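Long-range contacts in cell division control protein 73 (Saccharomyces cerevisiae, PDB 3V46), which serves as a subunit of the PAF1 complex in RNA polymerase II transcription, its C-terminal Ras-like domain promoting association of the complex with chromatin: residues 17-22 against 90-95; 33-38 against 151-156; 116-121 against 137-142. One frame throughout, in Å; residues are numbered along the deposited sequence.

Interaction 1: residues 17-22 against 90-95; sequences ILIPSA and AIFTTG
Ile17 and Leu18 pair in parallel with Ala90 and Ile91, and two backbone hydrogen bonds join the strands: Leu18 N to Ala90 O at 3.0 Å and Phe92 N to Leu18 O at 2.9 Å. These are neighbouring strands, 16-18 and 88-92, in the middle of the mixed sheet of a Ras-like fold. In Ras-family GTPases the loop after the first strand is the phosphate-binding P-loop. Here a loop likewise follows Leu18, although Ile19 still bonds to Val73 through its backbone, and this domain does not bind GTP.

The side chains fall on two faces of the sheet. Ile17, Ala90 and Phe92 share one face, and Leu18 and Ile91 the other. Phe92 CG is anti to its own carbonyl carbon (chi1 -72°), which brings the ring to Ile17 and Ile19, both on the same side of its plane. Ile17 CG2 meets ring atom CE1 at 3.9 Å. Ile19, the next residue after Leu18, brings CD1 to 3.7 Å from Phe92 CD2. Both approaches are oblique to the ring. On the other face, Leu18 and Ile91 lie side by side and point the same way, with CD1 of Leu18 4.1 Å from CG1 of Ile91. Tyr103 and Leu111 pack against this pair.

Past the paired residues the two chains still run in the same direction, but they touch without backbone pairing, through side chains that meet carbonyls or one another. Pro20 CD rests 3.7 Å from Phe92 O, which accepts a hydrogen bond from Gln99. Thr94 turns its hydroxyl to the backbone N of His96. That leaves its methyl to face the other segment: Thr94 CG2 lies 3.6 Å from Pro20 O, and Thr94 CB is 3.9 Å from Ala22 CB.

Interaction 2: residues 33-38 against 151-156; sequences KQFLLE and EVVRYF
Phe35 meets Val153 where helix 32-38 crosses helix 149-166 on one side of the Ras-like domain. The short helical segments cross almost at a right angle, at -83°, with their axes 9.2 Å apart. Leu36 and Val153 have the nearest CA atoms. The contact is apolar packing, and four of its five touching residues are buried.

The first kind of contact is CH-pi. Val153 CG2 sits over one face of the Phe35 ring, 3.7 Å from its centroid and displaced toward the rim. The Phe35 ring extends toward the second helix because its CG is anti to the backbone N (chi1 -173°). The two side chains run in opposing directions.

The second kind is apolar packing at or near a ring. Val152 CG1 lies at the edge of the Phe35 ring, 4.0 Å from Phe35 CZ. The ring therefore has one valine on a face and its sequence neighbour at the rim. Leu36 CD2 approaches the Phe156 ring obliquely, 3.6 Å from Phe156 CD2, and Leu36 CD1 is slightly farther from the ring.

The third kind sets methyls against backbone carbonyls. The CG2 of Val153 that covers the ring is also 3.4 Å from Phe35 O, and Val153 CG1 is 3.7 Å from Leu36 O. Val153 thus fits closely against the backbone of the first helix. Leu36 O also accepts a hydrogen bond from the indole NE1 of Trp157, a polar tie between the two helices just beyond the segment.

Both helices lie against the sheet. Phe35 touches Phe120 and Leu141, Val152 packs on Val139 and Leu141, and Phe156 reaches Tyr118 and Phe120, so strands 116-122 and 136-141 floor the helix crossing.

Interaction 3: residues 116-121 against 137-142; sequences KGYYFH and EKVELD
Parallel strand pairing joins Tyr118-His121 to Glu137-Glu140 at one margin of the sheet. Helix 129-133 connects strands 116-122 and 136-141 in a beta-alpha-beta unit, and 136-141 is the outermost strand in this chain. Five backbone hydrogen bonds link them, from Glu137 N to Gly117 O (2.9 Å) through to Leu141 N to His121 O (3.0 Å).

Tyr118, Phe120, Glu137 and Val139 share one face. Val139 CB lies over the Phe120 ring, 3.9 Å from its centroid, and Val139 CG1 comes to 3.4 Å from Phe120 CE2. On the other face, His121 has CG between its backbone N and carbonyl carbon (chi1 66°). This swings the ring across to Glu140, whose CG is 3.3 Å from His121 CE1.

The Glu137 chain is extended alongside the Tyr118 ring, and its carboxylate has partners on both oxygens. Lys116 bends at chi2 to bring NZ to Glu137 OE2 at 3.0 Å, nearly along the C-O axis, in a salt bridge. The other oxygen, OE1, takes the hydroxyl of Tyr155. Bonds to both oxygens probably hold the carboxylate's rotation, and the nearby ammonium probably favours its charged form.

Interactions 1 and 3 belong to one sheet, with centres about 10 Å apart. Strands 88-92 and 116-122 are neighbours, and Ile91 N to Lys116 O (2.8 Å) is one probable hydrogen bond between them. Interaction 2 lies on the face that carries Phe92, Phe120 and Val139, with its centre about 16 Å from that of interaction 1 and 12 Å from that of interaction 3. Phe92 CE2 is 3.5 Å from Phe120 CE1, and Phe92 CZ is 3.6 Å from Phe156 CE1. These rings bring all three contacts into one aromatic core. Along the chain, interaction 3 is nested inside the loop that interaction 2 closes.

Interaction 1: residues 17-22 against 90-95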
loop_
_atom_site.group_PDB
_atom_site.type_symbol
_atom_site.label_atom_id
_atom_site.label_comp_id
_atom_site.label_asym_id
_atom_site.label_seq_id
_atom_site.Cartn_x
_atom_site.Cartn_y
_atom_site.Cartn_z
ATOM N N ILE A 17 1.931 -5.920 2.594
ATOM C CA ILE A 17 1.216 -4.719 2.199
ATOM C C ILE A 17 -0.127 -5.150 1.642
ATOM O O ILE A 17 -0.195 -6.010 0.766
ATOM C CB ILE A 17 1.984 -3.921 1.129
ATOM C CG1 ILE A 17 3.347 -3.463 1.666
ATOM C CG2 ILE A 17 1.171 -2.698 0.702
ATOM C CD1 ILE A 17 4.249 -2.728 0.645
ATOM N N LEU A 18 -1.204 -4.577 2.158
ATOM C CA LEU A 18 -2.537 -4.898 1.654
ATOM C C LEU A 18 -2.969 -3.848 0.650
ATOM O O LEU A 18 -2.971 -2.664 0.956
ATOM C CB LEU A 18 -3.551 -4.929 2.786
ATOM C CG LEU A 18 -3.271 -5.873 3.938
ATOM C CD1 LEU A 18 -4.419 -5.817 4.938
ATOM C CD2 LEU A 18 -3.090 -7.267 3.407
ATOM N N ILE A 19 -3.362 -4.301 -0.535
ATOM C CA ILE A 19 -3.833 -3.418 -1.590
ATOM C C ILE A 19 -5.045 -4.052 -2.270
ATOM O O ILE A 19 -4.978 -4.487 -3.425
ATOM C CB ILE A 19 -2.703 -3.075 -2.592
ATOM C CG1 ILE A 19 -3.171 -1.999 -3.579
ATOM C CG2 ILE A 19 -2.197 -4.335 -3.311
ATOM C CD1 ILE A 19 -2.058 -1.379 -4.381
ATOM N N PRO A 20 -6.159 -4.130 -1.548
ATOM C CA PRO A 20 -7.375 -4.522 -2.262
ATOM C C PRO A 20 -7.773 -3.399 -3.212
ATOM O O PRO A 20 -7.299 -2.271 -3.062
ATOM C CB PRO A 20 -8.400 -4.640 -1.154
ATOM C CG PRO A 20 -7.985 -3.581 -0.185
ATOM C CD PRO A 20 -6.454 -3.669 -0.185
ATOM N N SER A 21 -8.611 -3.694 -4.187
ATOM C CA SER A 21 -8.979 -2.669 -5.142
ATOM C C SER A 21 -10.481 -2.487 -5.245
ATOM O O SER A 21 -11.255 -3.398 -4.959
ATOM C CB SER A 21 -8.403 -2.978 -6.535
ATOM O OG SER A 21 -8.944 -4.167 -7.098
ATOM N N ALA A 22 -10.873 -1.278 -5.622
ATOM C CA ALA A 22 -12.225 -0.984 -6.056
ATOM C C ALA A 22 -12.147 -0.461 -7.494
ATOM O O ALA A 22 -11.058 -0.293 -8.043
ATOM C CB ALA A 22 -12.880 0.035 -5.128
ATOM N N ALA A 90 1.666 -1.898 5.827
ATOM C CA ALA A 90 1.020 -0.814 5.091
ATOM C C ALA A 90 -0.261 -1.313 4.476
ATOM O O ALA A 90 -0.358 -2.473 4.058
ATOM C CB ALA A 90 1.948 -0.262 4.017
ATOM N N ILE A 91 -1.236 -0.409 4.413
ATOM C CA ILE A 91 -2.540 -0.682 3.841
ATOM C C ILE A 91 -2.889 0.452 2.891
ATOM O O ILE A 91 -2.942 1.622 3.294
ATOM C CB ILE A 91 -3.612 -0.805 4.942
ATOM C CG1 ILE A 91 -3.261 -1.972 5.892
ATOM C CG2 ILE A 91 -5.000 -1.012 4.332
ATOM C CD1 ILE A 91 -4.149 -2.083 7.089
ATOM N N PHE A 92 -3.095 0.110 1.619
ATOM C CA PHE A 92 -3.627 1.051 0.655
ATOM C C PHE A 92 -5.136 0.982 0.737
ATOM O O PHE A 92 -5.712 -0.110 0.717
ATOM C CB PHE A 92 -3.177 0.704 -0.766
ATOM C CG PHE A 92 -1.728 0.987 -1.048
ATOM C CD1 PHE A 92 -0.747 0.722 -0.114
ATOM C CD2 PHE A 92 -1.344 1.505 -2.258
ATOM C CE1 PHE A 92 0.591 0.980 -0.395
ATOM C CE2 PHE A 92 -0.010 1.754 -2.538
ATOM C CZ PHE A 92 0.951 1.481 -1.617
ATOM N N THR A 93 -5.788 2.141 0.797
ATOM C CA THR A 93 -7.231 2.182 0.981
ATOM C C THR A 93 -7.980 2.591 -0.277
ATOM O O THR A 93 -7.516 3.416 -1.068
ATOM C CB THR A 93 -7.624 3.161 2.099
ATOM O OG1 THR A 93 -7.158 4.472 1.764
ATOM C CG2 THR A 93 -7.022 2.744 3.413
ATOM N N THR A 94 -9.156 1.999 -0.437
ATOM C CA THR A 94 -10.010 2.234 -1.588
ATOM C C THR A 94 -10.905 3.416 -1.331
ATOM O O THR A 94 -11.407 4.032 -2.258
ATOM C CB THR A 94 -10.939 1.033 -1.842
ATOM O OG1 THR A 94 -11.772 0.834 -0.695
ATOM C CG2 THR A 94 -10.128 -0.225 -2.109
ATOM N N GLY A 95 -11.125 3.707 -0.055
ATOM C CA GLY A 95 -12.089 4.717 0.333
ATOM C C GLY A 95 -13.410 4.141 0.814
ATOM O O GLY A 95 -14.278 4.890 1.229
#

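Interaction 2: residues 33-38 against 151-156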
loop_
_atom_site.group_PDB
_atom_site.type_symbol
_atom_site.label_atom_id
_atom_site.label_comp_id
_atom_site.label_asym_id
_atom_site.label_seq_id
_atom_site.Cartn_x
_atom_site.Cartn_y
_atom_site.Cartn_z
ATOM N N LYS A 33 3.893 -3.036 -9.155
ATOM C CA LYS A 33 5.302 -3.298 -9.384
ATOM C C LYS A 33 5.892 -2.250 -10.329
ATOM O O LYS A 33 6.967 -1.707 -10.063
ATOM C CB LYS A 33 5.497 -4.714 -9.934
ATOM C CG LYS A 33 6.938 -5.117 -10.081
ATOM C CD LYS A 33 7.046 -6.546 -10.601
ATOM C CE LYS A 33 6.280 -7.510 -9.724
ATOM N NZ LYS A 33 6.596 -8.933 -10.091
ATOM N N GLN A 34 5.205 -1.967 -11.433
ATOM C CA GLN A 34 5.689 -0.958 -12.365
ATOM C C GLN A 34 5.863 0.374 -11.639
ATOM O O GLN A 34 6.835 1.099 -11.848
ATOM C CB GLN A 34 4.711 -0.777 -13.526
ATOM C CG GLN A 34 4.565 -2.008 -14.396
ATOM C CD GLN A 34 4.404 -1.671 -15.869
ATOM O OE1 GLN A 34 4.434 -0.502 -16.262
ATOM N NE2 GLN A 34 4.233 -2.699 -16.694
ATOM N N PHE A 35 4.906 0.695 -10.787
ATOM C CA PHE A 35 4.947 1.961 -10.086
ATOM C C PHE A 35 6.116 2.011 -9.106
ATOM O O PHE A 35 6.956 2.906 -9.175
ATOM C CB PHE A 35 3.614 2.216 -9.375
ATOM C CG PHE A 35 3.507 3.576 -8.751
ATOM C CD1 PHE A 35 3.520 4.719 -9.530
ATOM C CD2 PHE A 35 3.377 3.701 -7.389
ATOM C CE1 PHE A 35 3.417 5.977 -8.946
ATOM C CE2 PHE A 35 3.264 4.947 -6.799
ATOM C CZ PHE A 35 3.284 6.084 -7.580
ATOM N N LEU A 36 6.180 1.046 -8.201
ATOM C CA LEU A 36 7.177 1.085 -7.140
ATOM C C LEU A 36 8.603 0.722 -7.569
ATOM O O LEU A 36 9.560 1.180 -6.954
ATOM C CB LEU A 36 6.749 0.194 -5.980
ATOM C CG LEU A 36 5.485 0.635 -5.252
ATOM C CD1 LEU A 36 5.258 -0.261 -4.067
ATOM C CD2 LEU A 36 5.591 2.092 -4.806
ATOM N N LEU A 37 8.756 -0.105 -8.596
ATOM C CA LEU A 37 10.086 -0.501 -9.035
ATOM C C LEU A 37 10.618 0.353 -10.177
ATOM O O LEU A 37 11.822 0.619 -10.250
ATOM C CB LEU A 37 10.099 -1.973 -9.451
ATOM C CG LEU A 37 9.876 -2.948 -8.294
ATOM C CD1 LEU A 37 10.005 -4.371 -8.792
ATOM C CD2 LEU A 37 10.865 -2.689 -7.160
ATOM N N GLU A 38 9.736 0.772 -11.078
ATOM C CA GLU A 38 10.177 1.500 -12.255
ATOM C C GLU A 38 9.775 2.964 -12.220
ATOM O O GLU A 38 10.124 3.722 -13.121
ATOM C CB GLU A 38 9.612 0.849 -13.513
ATOM C CG GLU A 38 9.949 -0.623 -13.643
ATOM C CD GLU A 38 9.625 -1.166 -15.018
ATOM O OE1 GLU A 38 8.432 -1.172 -15.394
ATOM O OE2 GLU A 38 10.570 -1.572 -15.729
ATOM N N GLU A 151 9.623 11.208 -7.980
ATOM C CA GLU A 151 9.693 11.802 -6.654
ATOM C C GLU A 151 8.610 11.237 -5.744
ATOM O O GLU A 151 8.855 10.999 -4.564
ATOM C CB GLU A 151 9.580 13.330 -6.735
ATOM C CG GLU A 151 9.380 14.024 -5.390
ATOM C CD GLU A 151 10.618 14.002 -4.506
ATOM O OE1 GLU A 151 11.705 13.624 -4.997
ATOM O OE2 GLU A 151 10.498 14.372 -3.315
ATOM N N VAL A 152 7.420 11.005 -6.294
ATOM C CA VAL A 152 6.341 10.407 -5.509
ATOM C C VAL A 152 6.778 9.033 -5.012
ATOM O O VAL A 152 6.589 8.692 -3.851
ATOM C CB VAL A 152 5.032 10.286 -6.309
ATOM C CG1 VAL A 152 4.005 9.469 -5.539
ATOM C CG2 VAL A 152 4.469 11.654 -6.610
ATOM N N VAL A 153 7.390 8.251 -5.887
ATOM C CA VAL A 153 7.813 6.912 -5.504
ATOM C C VAL A 153 8.965 6.942 -4.501
ATOM O O VAL A 153 8.978 6.153 -3.558
ATOM C CB VAL A 153 8.150 6.065 -6.745
ATOM C CG1 VAL A 153 8.738 4.729 -6.354
ATOM C CG2 VAL A 153 6.887 5.880 -7.585
ATOM N N ARG A 154 9.912 7.859 -4.687
ATOM C CA ARG A 154 11.018 7.993 -3.751
ATOM C C ARG A 154 10.454 8.343 -2.382
ATOM O O ARG A 154 10.855 7.778 -1.359
ATOM C CB ARG A 154 12.011 9.069 -4.213
ATOM C CG ARG A 154 13.126 9.321 -3.228
ATOM C CD ARG A 154 14.069 10.429 -3.699
ATOM N NE ARG A 154 14.725 10.102 -4.966
ATOM C CZ ARG A 154 14.473 10.700 -6.130
ATOM N NH1 ARG A 154 13.577 11.680 -6.212
ATOM N NH2 ARG A 154 15.129 10.321 -7.219
ATOM N N TYR A 155 9.502 9.260 -2.368
ATOM C CA TYR A 155 8.885 9.670 -1.119
ATOM C C TYR A 155 8.105 8.526 -0.488
ATOM O O TYR A 155 8.117 8.346 0.728
ATOM C CB TYR A 155 7.959 10.863 -1.334
ATOM C CG TYR A 155 7.199 11.167 -0.077
ATOM C CD1 TYR A 155 7.795 11.843 0.973
ATOM C CD2 TYR A 155 5.907 10.714 0.088
ATOM C CE1 TYR A 155 7.104 12.089 2.140
ATOM C CE2 TYR A 155 5.214 10.951 1.237
ATOM C CZ TYR A 155 5.811 11.640 2.267
ATOM O OH TYR A 155 5.110 11.875 3.432
ATOM N N PHE A 156 7.428 7.732 -1.306
ATOM C CA PHE A 156 6.685 6.614 -0.764
ATOM C C PHE A 156 7.629 5.650 -0.073
ATOM O O PHE A 156 7.373 5.216 1.044
ATOM C CB PHE A 156 5.903 5.855 -1.827
ATOM C CG PHE A 156 5.321 4.584 -1.303
ATOM C CD1 PHE A 156 4.125 4.608 -0.602
ATOM C CD2 PHE A 156 5.993 3.372 -1.446
ATOM C CE1 PHE A 156 3.593 3.464 -0.074
ATOM C CE2 PHE A 156 5.455 2.208 -0.922
ATOM C CZ PHE A 156 4.246 2.256 -0.236
#

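Interaction 3: residues 116-121 against 137-142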
loop_
_atom_site.group_PDB
_atom_site.type_symbol
_atom_site.label_atom_id
_atom_site.label_comp_id
_atom_site.label_asym_id
_atom_site.label_seq_id
_atom_site.Cartn_x
_atom_site.Cartn_y
_atom_site.Cartn_z
ATOM N N LYS A 116 0.245 1.527 9.027
ATOM C CA LYS A 116 0.338 2.701 8.178
ATOM C C LYS A 116 -0.632 2.610 7.011
ATOM O O LYS A 116 -0.632 1.636 6.267
ATOM C CB LYS A 116 1.769 2.833 7.668
ATOM C CG LYS A 116 1.961 3.931 6.674
ATOM C CD LYS A 116 2.176 5.230 7.364
ATOM C CE LYS A 116 2.466 6.334 6.369
ATOM N NZ LYS A 116 2.567 7.632 7.059
ATOM N N GLY A 117 -1.476 3.624 6.866
ATOM C CA GLY A 117 -2.418 3.694 5.769
ATOM C C GLY A 117 -2.059 4.749 4.732
ATOM O O GLY A 117 -1.488 5.797 5.056
ATOM N N TYR A 118 -2.413 4.455 3.485
ATOM C CA TYR A 118 -2.223 5.358 2.355
ATOM C C TYR A 118 -3.514 5.446 1.564
ATOM O O TYR A 118 -4.260 4.467 1.466
ATOM C CB TYR A 118 -1.123 4.848 1.412
ATOM C CG TYR A 118 0.251 4.812 2.025
ATOM C CD1 TYR A 118 0.705 3.682 2.687
ATOM C CD2 TYR A 118 1.092 5.909 1.953
ATOM C CE1 TYR A 118 1.945 3.636 3.243
ATOM C CE2 TYR A 118 2.358 5.870 2.518
ATOM C CZ TYR A 118 2.771 4.724 3.157
ATOM O OH TYR A 118 4.019 4.665 3.732
ATOM N N TYR A 119 -3.773 6.625 1.010
ATOM C CA TYR A 119 -4.874 6.830 0.091
ATOM C C TYR A 119 -4.328 7.578 -1.129
ATOM O O TYR A 119 -3.984 8.749 -1.044
ATOM C CB TYR A 119 -6.012 7.632 0.736
ATOM C CG TYR A 119 -7.157 7.892 -0.212
ATOM C CD1 TYR A 119 -8.079 6.897 -0.509
ATOM C CD2 TYR A 119 -7.323 9.135 -0.809
ATOM C CE1 TYR A 119 -9.122 7.118 -1.376
ATOM C CE2 TYR A 119 -8.373 9.373 -1.672
ATOM C CZ TYR A 119 -9.266 8.360 -1.956
ATOM O OH TYR A 119 -10.317 8.589 -2.806
ATOM N N PHE A 120 -4.238 6.887 -2.255
ATOM C CA PHE A 120 -3.742 7.478 -3.492
ATOM C C PHE A 120 -4.911 7.935 -4.351
ATOM O O PHE A 120 -5.930 7.239 -4.469
ATOM C CB PHE A 120 -2.911 6.456 -4.288
ATOM C CG PHE A 120 -1.515 6.254 -3.766
ATOM C CD1 PHE A 120 -1.274 5.424 -2.682
ATOM C CD2 PHE A 120 -0.440 6.881 -4.378
ATOM C CE1 PHE A 120 0.015 5.230 -2.220
ATOM C CE2 PHE A 120 0.849 6.682 -3.925
ATOM C CZ PHE A 120 1.075 5.866 -2.840
ATOM N N HIS A 121 -4.766 9.110 -4.953
ATOM C CA HIS A 121 -5.796 9.630 -5.835
ATOM C C HIS A 121 -5.196 10.614 -6.830
ATOM O O HIS A 121 -4.051 11.048 -6.684
ATOM C CB HIS A 121 -6.896 10.314 -5.027
ATOM C CG HIS A 121 -6.434 11.547 -4.321
ATOM N ND1 HIS A 121 -6.741 12.817 -4.765
ATOM C CD2 HIS A 121 -5.679 11.708 -3.211
ATOM C CE1 HIS A 121 -6.194 13.705 -3.956
ATOM N NE2 HIS A 121 -5.542 13.060 -3.007
ATOM N N GLU A 137 -2.172 8.613 4.974
ATOM C CA GLU A 137 -1.449 9.586 4.192
ATOM C C GLU A 137 -2.086 9.666 2.813
ATOM O O GLU A 137 -2.224 8.656 2.141
ATOM C CB GLU A 137 0.016 9.176 4.101
ATOM C CG GLU A 137 0.873 10.109 3.307
ATOM C CD GLU A 137 2.347 9.890 3.558
ATOM O OE1 GLU A 137 3.135 10.242 2.674
ATOM O OE2 GLU A 137 2.725 9.366 4.627
ATOM N N LYS A 138 -2.513 10.860 2.415
ATOM C CA LYS A 138 -3.108 11.072 1.106
ATOM C C LYS A 138 -2.014 11.478 0.128
ATOM O O LYS A 138 -1.286 12.451 0.362
ATOM C CB LYS A 138 -4.172 12.174 1.166
ATOM C CG LYS A 138 -5.410 11.836 1.995
ATOM C CD LYS A 138 -5.211 12.068 3.487
ATOM C CE LYS A 138 -6.446 11.634 4.267
ATOM N NZ LYS A 138 -6.261 11.672 5.734
ATOM N N VAL A 139 -1.917 10.755 -0.985
ATOM C CA VAL A 139 -0.857 10.966 -1.955
ATOM C C VAL A 139 -1.466 11.204 -3.336
ATOM O O VAL A 139 -2.277 10.403 -3.811
ATOM C CB VAL A 139 0.082 9.743 -1.999
ATOM C CG1 VAL A 139 1.217 9.976 -2.980
ATOM C CG2 VAL A 139 0.623 9.445 -0.610
ATOM N N GLU A 140 -1.079 12.310 -3.971
ATOM C CA GLU A 140 -1.621 12.688 -5.274
ATOM C C GLU A 140 -0.701 12.296 -6.423
ATOM O O GLU A 140 0.524 12.397 -6.323
ATOM C CB GLU A 140 -1.886 14.200 -5.331
ATOM C CG GLU A 140 -3.113 14.627 -4.544
ATOM C CD GLU A 140 -3.416 16.119 -4.645
ATOM O OE1 GLU A 140 -4.225 16.607 -3.831
ATOM O OE2 GLU A 140 -2.857 16.796 -5.529
ATOM N N LEU A 141 -1.314 11.831 -7.505
ATOM C CA LEU A 141 -0.629 11.607 -8.775
ATOM C C LEU A 141 -1.301 12.473 -9.834
ATOM O O LEU A 141 -2.517 12.673 -9.788
ATOM C CB LEU A 141 -0.719 10.136 -9.201
ATOM C CG LEU A 141 -0.041 9.112 -8.306
ATOM C CD1 LEU A 141 -0.314 7.716 -8.840
ATOM C CD2 LEU A 141 1.448 9.378 -8.227
ATOM N N ASP A 142 -0.520 12.990 -10.780
ATOM C CA ASP A 142 -1.083 13.730 -11.907
ATOM C C ASP A 142 -1.813 12.750 -12.819
ATOM O O ASP A 142 -1.332 11.657 -13.073
ATOM C CB ASP A 142 0.015 14.429 -12.715
ATOM C CG ASP A 142 0.592 15.657 -12.020
ATOM O OD1 ASP A 142 -0.066 16.239 -11.125
ATOM O OD2 ASP A 142 1.713 16.061 -12.407
#